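Local coordinates for TIR-like domain-containing protein (PDB 7EBD), which belongs to the prokaryotic STING family and, as a dimer of two identical subunits, holds the bound molecule C2E between them, at residues 9-14 / 135-140; 20-25 / 73-78; 38-43 / 93-98; 48-53 / 102-107. All blocks are in the same frame, centred on the assembly; numbering follows the deposited sequence.

Contact 1: residues 9-14 / 135-140; sequences VIAISY and NNFKRV. With C2E (9,9'-[(2R,3R,3aS,5S,7aR,9R,10R,10aS,12S,14aR)-3,5,10,12-tetrahydroxy-5,12-dioxidooctahydro-2H,7H-difuro[3,2-d:3',2'-j][1,3,7,9,2,8]tetraoxadiphosphacyclododecine-2,9-diyl]bis(2-amino-1,9-dihydro-6H-purin-6-one)), chain E.
Phe137 and Tyr14 both carry CG on the side away from their backbone nitrogens (chi1 174° and 180°), and this swings the phenylalanine ring onto helix 6-28 and stands the tyrosine ring beside it. The leading corner of the Phe137 ring does most of the touching. Its CE1 lies 3.5 Å from Ala11 CA, an approach that the small alanine permits. CE1 also meets the CG2 branch of Ile10 at 3.6 Å, while the longer branch of Ile10 turns away. At the end of the ring, Phe137 CZ reaches Tyr14 CD2 at 3.8 Å, the two side chains crossing at about a right angle. Ala11 CB lies between two groups of the other helix, Phe137 CD1 at 3.6 Å and, on another side, Val140 CG1 at 3.7 Å. The helix axes pass 8.6 Å apart at a crossing angle of -41°, and the contact between them is wholly apolar. The other edge of the Tyr14 ring faces the ligand, with Tyr14 CD1 3.5 Å from C2E O4', close to the ring plane. The tyrosine hydroxyl is hydrogen-bonded to Asp99, and Ser13 OG bonds to Ile103 O of the second subunit. The arrangement is buried helix-helix packing behind a ligand pocket at a dimer interface: Phe137 backs Tyr14, and Tyr14 lines the C2E site.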
# COMPACT_ATOMS: atom_id res chain seq x y z
N VAL A 9 8.03 0.52 9.89
CA VAL A 9 6.61 0.23 9.70
C VAL A 9 6.28 0.17 8.22
O VAL A 9 5.46 -0.65 7.78
CB VAL A 9 5.75 1.27 10.44
CG1 VAL A 9 4.27 0.99 10.21
CG2 VAL A 9 6.07 1.26 11.92
N ILE A 10 6.90 1.05 7.42
CA ILE A 10 6.68 1.02 5.97
C ILE A 10 7.14 -0.31 5.39
O ILE A 10 6.44 -0.91 4.56
CB ILE A 10 7.39 2.21 5.31
CG1 ILE A 10 6.68 3.52 5.65
CG2 ILE A 10 7.47 2.02 3.80
CD1 ILE A 10 5.27 3.61 5.10
N ALA A 11 8.30 -0.79 5.82
CA ALA A 11 8.80 -2.07 5.34
C ALA A 11 7.88 -3.21 5.75
O ALA A 11 7.61 -4.12 4.96
CB ALA A 11 10.22 -2.31 5.85
N ILE A 12 7.37 -3.17 6.99
CA ILE A 12 6.48 -4.23 7.45
C ILE A 12 5.19 -4.23 6.64
O ILE A 12 4.70 -5.29 6.23
CB ILE A 12 6.20 -4.08 8.96
CG1 ILE A 12 7.49 -4.19 9.76
CG2 ILE A 12 5.23 -5.16 9.41
CD1 ILE A 12 7.30 -3.98 11.24
N SER A 13 4.61 -3.05 6.40
CA SER A 13 3.39 -2.97 5.61
C SER A 13 3.62 -3.43 4.18
O SER A 13 2.78 -4.14 3.61
CB SER A 13 2.84 -1.54 5.63
OG SER A 13 2.31 -1.21 6.90
N TYR A 14 4.75 -3.05 3.59
CA TYR A 14 5.07 -3.47 2.23
C TYR A 14 5.25 -4.98 2.15
O TYR A 14 4.80 -5.61 1.18
CB TYR A 14 6.32 -2.74 1.75
CG TYR A 14 6.77 -3.08 0.35
CD1 TYR A 14 5.96 -2.83 -0.74
CD2 TYR A 14 8.03 -3.64 0.12
CE1 TYR A 14 6.37 -3.13 -2.02
CE2 TYR A 14 8.45 -3.94 -1.16
CZ TYR A 14 7.61 -3.69 -2.23
OH TYR A 14 8.03 -4.00 -3.50
N ASN A 135 18.16 2.81 3.96
CA ASN A 135 18.93 1.67 4.43
C ASN A 135 18.17 0.88 5.49
O ASN A 135 18.19 -0.35 5.49
CB ASN A 135 20.28 2.12 4.97
CG ASN A 135 21.17 2.72 3.90
OD1 ASN A 135 21.06 2.37 2.72
ND2 ASN A 135 22.04 3.64 4.30
N ASN A 136 17.47 1.58 6.38
CA ASN A 136 16.67 0.88 7.39
C ASN A 136 15.50 0.14 6.75
O ASN A 136 15.19 -0.99 7.15
CB ASN A 136 16.17 1.86 8.44
CG ASN A 136 15.42 1.17 9.56
OD1 ASN A 136 16.02 0.49 10.40
ND2 ASN A 136 14.11 1.34 9.59
N PHE A 137 14.85 0.76 5.76
CA PHE A 137 13.79 0.07 5.03
C PHE A 137 14.31 -1.21 4.40
O PHE A 137 13.71 -2.28 4.53
CB PHE A 137 13.20 1.01 3.97
CG PHE A 137 12.19 0.35 3.06
CD1 PHE A 137 10.85 0.31 3.40
CD2 PHE A 137 12.59 -0.21 1.86
CE1 PHE A 137 9.93 -0.28 2.56
CE2 PHE A 137 11.68 -0.81 1.02
CZ PHE A 137 10.34 -0.85 1.37
N LYS A 138 15.45 -1.11 3.71
CA LYS A 138 16.03 -2.29 3.06
C LYS A 138 16.42 -3.35 4.08
O LYS A 138 16.21 -4.55 3.85
CB LYS A 138 17.23 -1.88 2.21
CG LYS A 138 16.87 -1.04 0.99
CD LYS A 138 18.05 -0.89 0.05
CE LYS A 138 19.22 -0.22 0.73
NZ LYS A 138 20.39 -0.08 -0.18
N ARG A 139 16.97 -2.93 5.22
CA ARG A 139 17.39 -3.89 6.24
C ARG A 139 16.19 -4.63 6.83
O ARG A 139 16.22 -5.85 6.98
CB ARG A 139 18.17 -3.17 7.34
CG ARG A 139 18.58 -4.07 8.49
CD ARG A 139 19.13 -3.27 9.66
NE ARG A 139 18.12 -2.41 10.27
CZ ARG A 139 17.31 -2.79 11.25
NH1 ARG A 139 17.40 -4.02 11.76
NH2 ARG A 139 16.42 -1.95 11.75
N VAL A 140 15.13 -3.89 7.17
CA VAL A 140 13.94 -4.53 7.73
C VAL A 140 13.29 -5.45 6.71
O VAL A 140 12.86 -6.56 7.03
CB VAL A 140 12.95 -3.47 8.25
CG1 VAL A 140 11.65 -4.12 8.69
CG2 VAL A 140 13.57 -2.67 9.39
P1 C2E E . -1.28 -2.04 1.46
O2P C2E E . -2.43 -2.91 1.03
O1P C2E E . -0.82 -2.61 2.78
O5' C2E E . 0.05 -2.16 0.50
C5' C2E E . 1.26 -1.68 1.01
C4' C2E E . 2.25 -1.48 -0.17
O4' C2E E . 2.49 -2.62 -0.74
C3' C2E E . 1.62 -0.59 -1.26
O3' C2E E . 1.90 0.71 -1.01
C2' C2E E . 2.33 -1.09 -2.53
O2' C2E E . 3.68 -0.45 -2.66
C1' C2E E . 2.49 -2.37 -2.35
N9 C2E E . 1.42 -3.10 -2.96
C8 C2E E . 0.31 -3.48 -2.31
N7 C2E E . -0.42 -4.13 -3.24
C5 C2E E . 0.24 -4.12 -4.41
C6 C2E E . -0.09 -4.69 -5.79
O6 C2E E . -1.10 -5.27 -5.98
N1 C2E E . 0.84 -4.53 -6.87
C2 C2E E . 2.08 -3.83 -6.66
N2 C2E E . 3.02 -3.66 -7.75
N3 C2E E . 2.39 -3.29 -5.34
C4 C2E E . 1.42 -3.47 -4.23
P11 C2E E . 0.92 1.76 -1.85
O21 C2E E . 1.02 1.70 -3.36
O11 C2E E . 1.40 3.14 -1.47
O5A C2E E . -0.59 1.58 -1.21
C5A C2E E . -0.66 2.14 0.07
C4A C2E E . -1.98 1.84 0.67
O4A C2E E . -2.93 2.41 -0.02
C3A C2E E . -2.30 0.19 0.62
O3A C2E E . -1.70 -0.48 1.83
C2A C2E E . -3.51 0.09 0.64
O2A C2E E . -4.05 0.19 2.04
C1A C2E E . -4.01 1.37 -0.22
N91 C2E E . -4.13 1.05 -1.48
C81 C2E E . -3.27 1.21 -2.50
N71 C2E E . -3.87 0.72 -3.60
C51 C2E E . -5.07 0.27 -3.25
C61 C2E E . -6.18 -0.39 -4.06
O61 C2E E . -6.04 -0.57 -5.22
N11 C2E E . -7.40 -0.78 -3.42
C21 C2E E . -7.57 -0.56 -2.01
N21 C2E E . -8.80 -0.96 -1.36
N31 C2E E . -6.50 0.07 -1.24
C41 C2E E . -5.24 0.48 -1.92

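Contact 2: residues 20-25 / 73-78; sequences KLAAEW and TQMSTN
Trp25 and Met75, a selenomethionine, account for most of this contact, with the side chain of Met75 laid across one face of the indole. Met75 CB sits 3.3 Å from the centroid of the five-membered ring and only 1° off its normal, a CH-pi contact almost straight above the face. From there the chain runs on over the ring system, extended beyond CG, with Met75 CG 3.4 Å from Trp25 CD2. The selenium ends 4.1 Å from the centroid of the six-membered ring, 39° off the normal, an oblique Met-aromatic contact. It also packs against the helix itself, where Met75 SE is 4.0 Å from Ala22 CA. The edge of the indole meets backbone: Ser76 O lies near the ring plane, 3.3 Å from Trp25 CD1. One water accepts a bond from Ser76 N at 2.9 Å and a weak one from Trp25 NE1. Thr77 is tied to the helix through a second water, which is 2.6 Å from Thr77 OG1 and donates to Leu21 O at 3.1 Å. Helix 6-28 thus lies against the end of strand 71-75, an outermost strand of the mixed sheet within this chain. Strand 84-91 pairs with it and touches Met75 through Ile86, Ile35 of strand 34-35 packs on Trp25, and helix 149-154 packs against Ala23.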
# COMPACT_ATOMS: atom_id res chain seq x y z
N LYS A 20 5.18 -10.79 0.59
CA LYS A 20 4.86 -12.13 1.06
C LYS A 20 3.87 -12.82 0.13
O LYS A 20 4.06 -13.98 -0.25
CB LYS A 20 4.31 -12.05 2.49
CG LYS A 20 4.03 -13.39 3.14
CD LYS A 20 3.74 -13.23 4.62
CE LYS A 20 2.55 -12.31 4.87
NZ LYS A 20 1.26 -12.97 4.54
N LEU A 21 2.81 -12.10 -0.27
CA LEU A 21 1.81 -12.69 -1.15
C LEU A 21 2.39 -13.01 -2.52
O LEU A 21 2.09 -14.05 -3.11
CB LEU A 21 0.62 -11.73 -1.29
CG LEU A 21 0.05 -11.13 -0.00
CD1 LEU A 21 -1.05 -10.13 -0.32
CD2 LEU A 21 -0.46 -12.23 0.92
N ALA A 22 3.24 -12.12 -3.05
CA ALA A 22 3.86 -12.37 -4.35
C ALA A 22 4.78 -13.57 -4.31
O ALA A 22 4.78 -14.40 -5.23
CB ALA A 22 4.61 -11.12 -4.82
N ALA A 23 5.58 -13.70 -3.24
CA ALA A 23 6.45 -14.86 -3.11
C ALA A 23 5.64 -16.14 -2.98
O ALA A 23 5.99 -17.17 -3.58
CB ALA A 23 7.38 -14.69 -1.90
N GLU A 24 4.55 -16.11 -2.21
CA GLU A 24 3.71 -17.29 -2.08
C GLU A 24 3.10 -17.67 -3.42
O GLU A 24 3.01 -18.86 -3.75
CB GLU A 24 2.61 -17.04 -1.04
CG GLU A 24 1.76 -18.27 -0.77
CD GLU A 24 0.71 -18.02 0.29
OE1 GLU A 24 -0.35 -18.68 0.23
OE2 GLU A 24 0.93 -17.16 1.17
N TRP A 25 2.68 -16.68 -4.21
CA TRP A 25 2.14 -16.99 -5.54
C TRP A 25 3.21 -17.59 -6.44
O TRP A 25 2.94 -18.54 -7.18
CB TRP A 25 1.56 -15.72 -6.17
CG TRP A 25 1.00 -15.95 -7.54
CD1 TRP A 25 -0.28 -16.27 -7.87
CD2 TRP A 25 1.72 -15.88 -8.78
NE1 TRP A 25 -0.41 -16.40 -9.23
CE2 TRP A 25 0.81 -16.16 -9.81
CE3 TRP A 25 3.05 -15.61 -9.12
CZ2 TRP A 25 1.18 -16.18 -11.16
CZ3 TRP A 25 3.42 -15.62 -10.45
CH2 TRP A 25 2.48 -15.91 -11.45
N THR A 73 1.11 -7.60 -15.83
CA THR A 73 0.48 -8.89 -15.56
C THR A 73 -0.13 -8.84 -14.16
O THR A 73 -0.04 -7.84 -13.45
CB THR A 73 1.48 -10.05 -15.68
OG1 THR A 73 2.69 -9.71 -14.99
CG2 THR A 73 1.79 -10.35 -17.14
N GLN A 74 -0.76 -9.95 -13.76
CA GLN A 74 -1.37 -10.02 -12.45
C GLN A 74 -1.29 -11.45 -11.92
O GLN A 74 -1.17 -12.41 -12.68
CB GLN A 74 -2.83 -9.53 -12.47
CG GLN A 74 -3.75 -10.33 -13.37
CD GLN A 74 -5.17 -9.79 -13.36
OE1 GLN A 74 -5.38 -8.59 -13.54
NE2 GLN A 74 -6.14 -10.67 -13.14
N MSE A 75 -1.36 -11.55 -10.59
CA MSE A 75 -1.36 -12.83 -9.89
C MSE A 75 -2.66 -12.99 -9.10
O MSE A 75 -3.06 -12.08 -8.37
CB MSE A 75 -0.17 -12.92 -8.92
CG MSE A 75 1.19 -12.56 -9.51
SE MSE A 75 2.52 -12.37 -8.08
CE MSE A 75 4.15 -12.31 -9.14
N SER A 76 -3.31 -14.13 -9.25
CA SER A 76 -4.52 -14.43 -8.48
C SER A 76 -4.12 -15.02 -7.14
O SER A 76 -3.51 -16.10 -7.08
CB SER A 76 -5.43 -15.38 -9.25
OG SER A 76 -6.05 -14.73 -10.34
N THR A 77 -4.47 -14.33 -6.06
CA THR A 77 -4.11 -14.74 -4.71
C THR A 77 -5.37 -14.98 -3.88
O THR A 77 -6.43 -14.39 -4.14
CB THR A 77 -3.22 -13.69 -4.02
OG1 THR A 77 -2.81 -14.18 -2.74
CG2 THR A 77 -3.98 -12.38 -3.84
N ASN A 78 -5.24 -15.84 -2.88
CA ASN A 78 -6.35 -16.18 -1.99
C ASN A 78 -6.30 -15.43 -0.66
O ASN A 78 -7.19 -15.62 0.18
CB ASN A 78 -6.38 -17.69 -1.73
CG ASN A 78 -6.58 -18.49 -3.00
OD1 ASN A 78 -7.71 -18.69 -3.44
ND2 ASN A 78 -5.49 -18.94 -3.60
O HOH W 1 -0.60 -15.48 -2.38
O HOH W 2 -2.84 -15.98 -11.43

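Contact 3: residues 38-43 / 93-98; sequences KTYTSG and DTLEVY
The ring of Tyr40 stands between Lys38 and Leu95, one on each face. Leu95 approaches at about a right angle and sets its CB over the ring, 3.8 Å from the Tyr40 centroid and 16° off the normal, a CH-pi contact. On the opposite face the aliphatic end of Lys38 passes over the rim, its CE 3.7 Å above the Tyr40 ring plane. A bend at chi3 (80°) carries the lysine chain on to a long salt bridge, with Lys38 NZ 4.0 Å from Asp93 OD1. The ring edge meets main chain, Tyr40 CD1 lying 3.4 Å from Asp93 O. Beyond the tyrosine the two segments become parallel neighbours, the start of strand 42-47 beside strand 94-99 within a mixed sheet, with Gly43 paired to Leu95. Leu95 N donates to Ser42 O at 2.9 Å, nearly straight at 166° and in the carbonyl plane. Gly43 has no side chain, which is consistent with the close approach of the strands there, and Gly43 CA makes a CA-H...O contact of 3.2 Å with Leu95 O. The hydroxyls of Ser42 and Thr94 turn to each other on one face of the sheet and share a hydrogen bond, Ser42 OG to Thr94 OG1, of 3.0 Å. Leu95 projects from the other face, where Met30 packs against both it and Tyr40, while Glu90 of strand 84-91 touches both Lys38 and Tyr40.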
# COMPACT_ATOMS: atom_id res chain seq x y z
N LYS A 38 2.37 -19.13 -21.65
CA LYS A 38 3.54 -19.84 -21.13
C LYS A 38 3.31 -20.32 -19.71
O LYS A 38 2.52 -19.75 -18.95
CB LYS A 38 4.77 -18.93 -21.16
CG LYS A 38 5.77 -19.27 -22.25
CD LYS A 38 7.19 -18.90 -21.84
CE LYS A 38 7.79 -19.94 -20.91
NZ LYS A 38 9.19 -19.61 -20.54
N THR A 39 4.03 -21.39 -19.35
CA THR A 39 4.02 -21.95 -18.01
C THR A 39 5.44 -21.93 -17.48
O THR A 39 6.33 -22.58 -18.05
CB THR A 39 3.46 -23.37 -18.00
OG1 THR A 39 2.06 -23.34 -18.33
CG2 THR A 39 3.64 -24.01 -16.64
N TYR A 40 5.66 -21.18 -16.40
CA TYR A 40 7.00 -21.00 -15.86
C TYR A 40 7.24 -21.95 -14.69
O TYR A 40 6.36 -22.16 -13.85
CB TYR A 40 7.20 -19.55 -15.40
CG TYR A 40 7.15 -18.55 -16.53
CD1 TYR A 40 8.31 -18.22 -17.23
CD2 TYR A 40 5.97 -17.93 -16.89
CE1 TYR A 40 8.28 -17.31 -18.26
CE2 TYR A 40 5.93 -17.02 -17.93
CZ TYR A 40 7.09 -16.71 -18.61
OH TYR A 40 7.06 -15.80 -19.64
N THR A 41 8.45 -22.51 -14.65
CA THR A 41 8.87 -23.37 -13.55
C THR A 41 9.68 -22.62 -12.50
O THR A 41 9.84 -23.13 -11.39
CB THR A 41 9.69 -24.55 -14.07
OG1 THR A 41 10.77 -24.07 -14.87
CG2 THR A 41 8.82 -25.48 -14.91
N SER A 42 10.21 -21.44 -12.84
CA SER A 42 11.01 -20.65 -11.92
C SER A 42 10.61 -19.19 -12.04
O SER A 42 10.39 -18.68 -13.14
CB SER A 42 12.51 -20.81 -12.20
OG SER A 42 12.83 -20.38 -13.51
N GLY A 43 10.54 -18.51 -10.90
CA GLY A 43 10.17 -17.11 -10.87
C GLY A 43 10.97 -16.38 -9.82
O GLY A 43 11.38 -16.95 -8.81
N ASP A 93 13.40 -19.56 -19.20
CA ASP A 93 12.31 -20.24 -18.53
C ASP A 93 11.92 -19.56 -17.22
O ASP A 93 11.09 -20.09 -16.48
CB ASP A 93 12.67 -21.71 -18.27
CG ASP A 93 12.86 -22.49 -19.55
OD1 ASP A 93 11.99 -22.40 -20.44
OD2 ASP A 93 13.88 -23.21 -19.66
N THR A 94 12.50 -18.41 -16.92
CA THR A 94 12.27 -17.71 -15.67
C THR A 94 11.32 -16.54 -15.87
O THR A 94 11.43 -15.80 -16.86
CB THR A 94 13.59 -17.22 -15.07
OG1 THR A 94 14.48 -18.33 -14.91
CG2 THR A 94 13.36 -16.57 -13.71
N LEU A 95 10.38 -16.38 -14.95
CA LEU A 95 9.51 -15.21 -14.91
C LEU A 95 10.11 -14.21 -13.94
O LEU A 95 10.17 -14.46 -12.73
CB LEU A 95 8.09 -15.59 -14.50
CG LEU A 95 7.13 -14.41 -14.34
CD1 LEU A 95 6.80 -13.79 -15.68
CD2 LEU A 95 5.87 -14.84 -13.61
N GLU A 96 10.56 -13.07 -14.46
CA GLU A 96 11.18 -12.03 -13.64
C GLU A 96 10.16 -10.92 -13.41
O GLU A 96 9.79 -10.20 -14.34
CB GLU A 96 12.44 -11.48 -14.31
CG GLU A 96 13.50 -12.53 -14.59
CD GLU A 96 14.81 -11.92 -15.06
OE1 GLU A 96 15.85 -12.60 -14.97
OE2 GLU A 96 14.79 -10.76 -15.52
N VAL A 97 9.68 -10.80 -12.17
CA VAL A 97 8.75 -9.77 -11.76
C VAL A 97 9.55 -8.66 -11.08
O VAL A 97 10.48 -8.94 -10.32
CB VAL A 97 7.69 -10.34 -10.80
CG1 VAL A 97 6.69 -9.26 -10.40
CG2 VAL A 97 6.99 -11.52 -11.45
N TYR A 98 9.19 -7.41 -11.36
CA TYR A 98 9.87 -6.28 -10.76
C TYR A 98 8.87 -5.39 -10.04
O TYR A 98 7.70 -5.29 -10.43
CB TYR A 98 10.64 -5.45 -11.81
CG TYR A 98 11.82 -6.17 -12.42
CD1 TYR A 98 11.66 -7.11 -13.43
CD2 TYR A 98 13.12 -5.89 -11.99
CE1 TYR A 98 12.74 -7.76 -13.99
CE2 TYR A 98 14.21 -6.54 -12.54
CZ TYR A 98 14.02 -7.47 -13.54
OH TYR A 98 15.10 -8.11 -14.09

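Contact 4: residues 48-53 / 102-107; sequences KMPETL and TILSGI. With C2E (9,9'-[(2R,3R,3aS,5S,7aR,9R,10R,10aS,12S,14aR)-3,5,10,12-tetrahydroxy-5,12-dioxidooctahydro-2H,7H-difuro[3,2-d:3',2'-j][1,3,7,9,2,8]tetraoxadiphosphacyclododecine-2,9-diyl]bis(2-amino-1,9-dihydro-6H-purin-6-one)), chain E.
Met49, a selenomethionine, is folded twice, at chi2 (-63°) and chi3 (-69°), and so curls its terminal methyl back to Leu104: Met49 CE lies 3.8 Å from Leu104 CD1, the two side chains at about a right angle. The same leucine methyl touches the proline ring from a second direction, with Leu104 CD1 3.9 Å from Pro50 CD. Farther along the loop Leu53 points at the helix and places its CD1 3.7 Å from the CG2 branch of Ile107; the longer branch of Ile107 leads elsewhere. All these meetings are methyl or methylene packing, and no hydrogen bond joins the two segments. Phe137 of helix 124-146 touches both Met49 and Leu104, and Ile57 both Pro50 and Leu104, extending the cluster to two further helices. Thr102 and Ile103 serve the ligand instead. Thr102 OG1 accepts from C2E O2' at 3.1 Å; its approach to the phosphate oxygen O21 is modelled as a very short hydrogen bond whose exact length is doubtful. Ile103 CB comes within 3.2 Å of C2E O3', and Ile103 N gives a weak bond to O2'. An apolar loop-helix core thus lies behind the C2E pocket, which the two subunits share.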
# COMPACT_ATOMS: atom_id res chain seq x y z
N LYS A 48 13.04 -2.97 -6.57
CA LYS A 48 13.87 -1.90 -7.10
C LYS A 48 13.67 -0.65 -6.25
O LYS A 48 12.55 -0.15 -6.13
CB LYS A 48 13.52 -1.61 -8.56
CG LYS A 48 14.23 -0.41 -9.14
CD LYS A 48 15.73 -0.65 -9.26
CE LYS A 48 16.44 0.56 -9.85
NZ LYS A 48 17.90 0.33 -9.98
N MSE A 49 14.76 -0.17 -5.65
CA MSE A 49 14.72 1.06 -4.88
C MSE A 49 14.89 2.26 -5.80
O MSE A 49 15.60 2.17 -6.80
CB MSE A 49 15.82 1.07 -3.81
CG MSE A 49 15.75 -0.10 -2.85
SE MSE A 49 14.11 -0.10 -1.81
CE MSE A 49 14.45 1.47 -0.71
N PRO A 50 14.23 3.37 -5.48
CA PRO A 50 14.46 4.60 -6.25
C PRO A 50 15.89 5.09 -6.05
O PRO A 50 16.48 4.94 -4.98
CB PRO A 50 13.45 5.59 -5.66
CG PRO A 50 12.46 4.75 -4.92
CD PRO A 50 13.21 3.55 -4.44
N GLU A 51 16.45 5.67 -7.12
CA GLU A 51 17.80 6.22 -7.04
C GLU A 51 17.90 7.24 -5.91
O GLU A 51 18.83 7.19 -5.10
CB GLU A 51 18.18 6.85 -8.38
CG GLU A 51 18.50 5.85 -9.47
CD GLU A 51 18.83 6.52 -10.79
OE1 GLU A 51 19.16 7.73 -10.78
OE2 GLU A 51 18.77 5.84 -11.84
N THR A 52 16.95 8.16 -5.85
CA THR A 52 16.77 9.03 -4.70
C THR A 52 15.27 9.17 -4.45
O THR A 52 14.45 8.97 -5.35
CB THR A 52 17.41 10.41 -4.91
OG1 THR A 52 17.20 11.22 -3.75
CG2 THR A 52 16.80 11.11 -6.12
N LEU A 53 14.92 9.49 -3.21
CA LEU A 53 13.51 9.67 -2.86
C LEU A 53 13.06 11.01 -3.42
O LEU A 53 13.12 12.04 -2.76
CB LEU A 53 13.30 9.57 -1.36
CG LEU A 53 13.48 8.16 -0.81
CD1 LEU A 53 13.16 8.10 0.68
CD2 LEU A 53 12.60 7.19 -1.59
N THR A 102 5.92 1.75 -4.13
CA THR A 102 5.27 3.05 -4.10
C THR A 102 4.95 3.51 -2.68
O THR A 102 4.80 4.72 -2.45
CB THR A 102 3.99 3.02 -4.94
OG1 THR A 102 3.18 1.91 -4.53
CG2 THR A 102 4.33 2.86 -6.41
N ILE A 103 4.86 2.58 -1.73
CA ILE A 103 4.60 2.92 -0.33
C ILE A 103 5.65 3.87 0.23
O ILE A 103 5.39 4.57 1.21
CB ILE A 103 4.52 1.63 0.51
CG1 ILE A 103 3.92 1.91 1.89
CG2 ILE A 103 5.89 0.97 0.64
CD1 ILE A 103 3.79 0.69 2.77
N LEU A 104 6.84 3.91 -0.38
CA LEU A 104 7.89 4.80 0.09
C LEU A 104 7.53 6.27 -0.11
O LEU A 104 8.19 7.13 0.48
CB LEU A 104 9.21 4.49 -0.63
CG LEU A 104 9.85 3.13 -0.37
CD1 LEU A 104 10.96 2.87 -1.38
CD2 LEU A 104 10.39 3.05 1.05
N SER A 105 6.51 6.56 -0.93
CA SER A 105 6.13 7.94 -1.21
C SER A 105 6.01 8.76 0.07
O SER A 105 6.67 9.79 0.23
CB SER A 105 4.81 7.96 -1.99
OG SER A 105 3.76 7.42 -1.20
N GLY A 106 5.18 8.28 1.00
CA GLY A 106 5.01 8.99 2.27
C GLY A 106 6.33 9.31 2.94
O GLY A 106 6.55 10.44 3.39
N ILE A 107 7.23 8.32 2.99
CA ILE A 107 8.56 8.54 3.57
C ILE A 107 9.16 9.83 3.04
O ILE A 107 9.52 10.73 3.81
CB ILE A 107 9.47 7.33 3.28
CG1 ILE A 107 9.06 6.12 4.12
CG2 ILE A 107 10.92 7.69 3.56
CD1 ILE A 107 9.38 6.26 5.60
P1 C2E E . -1.28 -2.04 1.46
O2P C2E E . -2.43 -2.91 1.03
O1P C2E E . -0.82 -2.61 2.78
O5' C2E E . 0.05 -2.16 0.50
C5' C2E E . 1.26 -1.68 1.01
C4' C2E E . 2.25 -1.48 -0.17
O4' C2E E . 2.49 -2.62 -0.74
C3' C2E E . 1.62 -0.59 -1.26
O3' C2E E . 1.90 0.71 -1.01
C2' C2E E . 2.33 -1.09 -2.53
O2' C2E E . 3.68 -0.45 -2.66
C1' C2E E . 2.49 -2.37 -2.35
N9 C2E E . 1.42 -3.10 -2.96
C8 C2E E . 0.31 -3.48 -2.31
N7 C2E E . -0.42 -4.13 -3.24
C5 C2E E . 0.24 -4.12 -4.41
C6 C2E E . -0.09 -4.69 -5.79
O6 C2E E . -1.10 -5.27 -5.98
N1 C2E E . 0.84 -4.53 -6.87
C2 C2E E . 2.08 -3.83 -6.66
N2 C2E E . 3.02 -3.66 -7.75
N3 C2E E . 2.39 -3.29 -5.34
C4 C2E E . 1.42 -3.47 -4.23
P11 C2E E . 0.92 1.76 -1.85
O21 C2E E . 1.02 1.70 -3.36
O11 C2E E . 1.40 3.14 -1.47
O5A C2E E . -0.59 1.58 -1.21
C5A C2E E . -0.66 2.14 0.07
C4A C2E E . -1.98 1.84 0.67
O4A C2E E . -2.93 2.41 -0.02
C3A C2E E . -2.30 0.19 0.62
O3A C2E E . -1.70 -0.48 1.83
C2A C2E E . -3.51 0.09 0.64
O2A C2E E . -4.05 0.19 2.04
C1A C2E E . -4.01 1.37 -0.22
N91 C2E E . -4.13 1.05 -1.48
C81 C2E E . -3.27 1.21 -2.50
N71 C2E E . -3.87 0.72 -3.60
C51 C2E E . -5.07 0.27 -3.25
C61 C2E E . -6.18 -0.39 -4.06
O61 C2E E . -6.04 -0.57 -5.22
N11 C2E E . -7.40 -0.78 -3.42
C21 C2E E . -7.57 -0.56 -2.01
N21 C2E E . -8.80 -0.96 -1.36
N31 C2E E . -6.50 0.07 -1.24
C41 C2E E . -5.24 0.48 -1.92

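From the N terminus, helix 6-28 supplies the first segments of contacts 1 and 2. Contact 1 closes the longest loop, from this helix to helix 124-146, and the other three are nested inside it. Contact 2 joins the later part of helix 6-28 to strand 71-75; contact 3 pairs 38-43 with 93-98, and contact 4 returns 102-107 to the loop 48-53. Contacts 2, 3 and 4 all cross one another along the chain. Contacts 1 and 4 also meet where Ile10 and Ser13 pack on Ile103, beside C2E and the second subunit. Contacts 2 and 3 meet where Met75 packs on Val97, on the mixed sheet, their centres about 13 Å apart.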